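Local coordinates for 336aa long hypothetical dTDP-glucose 4,6-dehydratase (Pyrococcus horikoshii, PDB 2HUN), which binds NAD in a Rossmann fold and probably acts as a dTDP-glucose 4,6-dehydratase, at residues Ala45-Lys48 with Asp49-Asp52. Residues are numbered along the deposited sequence; the frame is centred on the assembly and turned at random.
Sequences ANLK and DLED
Leu47 and Leu50 meet through their methyl groups, with CD2 of Leu47 4.1 Å from CD1 of Leu50. The two side chains cross at a slant. Matching first torsions, with CG anti to the carbonyl carbon (chi1 -61° and -68°), send both to the same helix, 14-26, Leu47 against Ser17 and Ile20, Leu50 against Arg21 and Leu24.

Backbone bonds close the turn. Leu50 N donates to Leu47 O at 3.0 Å. Glu51 N adds two weak bonds, to Leu47 O at 3.1 Å and to Lys48 O at 3.4 Å. Leu47 O is shared by two amides. The extended side chain of Glu51 runs alongside the Lys48 backbone, its CG beside Lys48 O and its CD 4.0 Å from Lys48 CB.

A water bridges the polar side of the turn. It is hydrogen-bonded to Ala45 O at 2.6 Å and to Asp49 OD1 at 2.9 Å. The other carboxylate oxygen, Asp49 OD2, forms a salt bridge with Arg21, which also bonds Asn46 O. Asn46 OD1 accepts from Trp317 NE1, while its ND2 bonds weakly to Ser17 and Gly13.

This is a type I beta turn, Leu47 to Leu50, in the loop joining strands 31-36 and 56-60. It lies against helix 14-26, which begins at NAD-binding Phe14 and Ile15, probably in the glycine-rich Rossmann motif. The Asn46 side chain is about 6 Å from the bound NAD.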
loop_
_atom_site.group_PDB
_atom_site.type_symbol
_atom_site.label_atom_id
_atom_site.label_comp_id
_atom_site.label_asym_id
_atom_site.label_seq_id
_atom_site.Cartn_x
_atom_site.Cartn_y
_atom_site.Cartn_z
ATOM N N ALA A 45 14.744 17.513 -23.296
ATOM C CA ALA A 45 14.213 18.445 -24.283
ATOM C C ALA A 45 12.926 19.099 -23.790
ATOM O O ALA A 45 12.578 20.201 -24.214
ATOM C CB ALA A 45 13.966 17.719 -25.609
ATOM N N ASN A 46 12.226 18.417 -22.889
ATOM C CA ASN A 46 10.981 18.931 -22.331
ATOM C C ASN A 46 11.167 20.298 -21.684
ATOM O O ASN A 46 10.285 21.149 -21.765
ATOM C CB ASN A 46 10.435 17.979 -21.262
ATOM C CG ASN A 46 9.965 16.666 -21.828
ATOM O OD1 ASN A 46 10.058 16.421 -23.026
ATOM N ND2 ASN A 46 9.451 15.801 -20.956
ATOM N N LEU A 47 12.316 20.508 -21.047
ATOM C CA LEU A 47 12.573 21.763 -20.348
ATOM C C LEU A 47 13.828 22.521 -20.782
ATOM O O LEU A 47 14.316 23.374 -20.037
ATOM C CB LEU A 47 12.670 21.494 -18.840
ATOM C CG LEU A 47 11.439 20.902 -18.145
ATOM C CD1 LEU A 47 11.778 20.512 -16.718
ATOM C CD2 LEU A 47 10.313 21.918 -18.173
ATOM N N LYS A 48 14.347 22.237 -21.973
ATOM C CA LYS A 48 15.568 22.907 -22.403
ATOM C C LYS A 48 15.492 24.428 -22.453
ATOM O O LYS A 48 16.484 25.098 -22.186
ATOM C CB LYS A 48 16.052 22.362 -23.750
ATOM C CG LYS A 48 15.257 22.782 -24.967
ATOM C CD LYS A 48 15.950 22.245 -26.213
ATOM C CE LYS A 48 15.255 22.664 -27.498
ATOM N NZ LYS A 48 15.937 22.068 -28.681
ATOM N N ASP A 49 14.327 24.984 -22.768
ATOM C CA ASP A 49 14.214 26.436 -22.836
ATOM C C ASP A 49 14.094 27.114 -21.471
ATOM O O ASP A 49 14.094 28.343 -21.386
ATOM C CB ASP A 49 13.035 26.843 -23.724
ATOM C CG ASP A 49 11.718 26.315 -23.220
ATOM O OD1 ASP A 49 11.543 25.078 -23.206
ATOM O OD2 ASP A 49 10.859 27.137 -22.841
ATOM N N LEU A 50 13.992 26.322 -20.408
ATOM C CA LEU A 50 13.903 26.872 -19.057
ATOM C C LEU A 50 15.191 26.562 -18.308
ATOM O O LEU A 50 15.456 27.130 -17.249
ATOM C CB LEU A 50 12.720 26.269 -18.289
ATOM C CG LEU A 50 11.300 26.610 -18.748
ATOM C CD1 LEU A 50 10.293 25.991 -17.784
ATOM C CD2 LEU A 50 11.122 28.120 -18.798
ATOM N N GLU A 51 15.989 25.662 -18.875
ATOM C CA GLU A 51 17.251 25.242 -18.272
ATOM C C GLU A 51 17.992 26.340 -17.539
ATOM O O GLU A 51 18.393 26.166 -16.388
ATOM C CB GLU A 51 18.202 24.673 -19.323
ATOM C CG GLU A 51 17.722 23.428 -20.022
ATOM C CD GLU A 51 18.816 22.794 -20.847
ATOM O OE1 GLU A 51 19.497 23.531 -21.590
ATOM O OE2 GLU A 51 18.995 21.563 -20.757
ATOM N N ASP A 52 18.181 27.472 -18.210
ATOM C CA ASP A 52 18.923 28.572 -17.616
ATOM C C ASP A 52 18.130 29.686 -16.942
ATOM O O ASP A 52 18.702 30.707 -16.557
ATOM C CB ASP A 52 19.874 29.159 -18.656
ATOM C CG ASP A 52 20.908 28.151 -19.120
ATOM O OD1 ASP A 52 21.566 27.540 -18.250
ATOM O OD2 ASP A 52 21.064 27.966 -20.345
HETATM O O HOH W 1 11.464 22.527 -24.516
#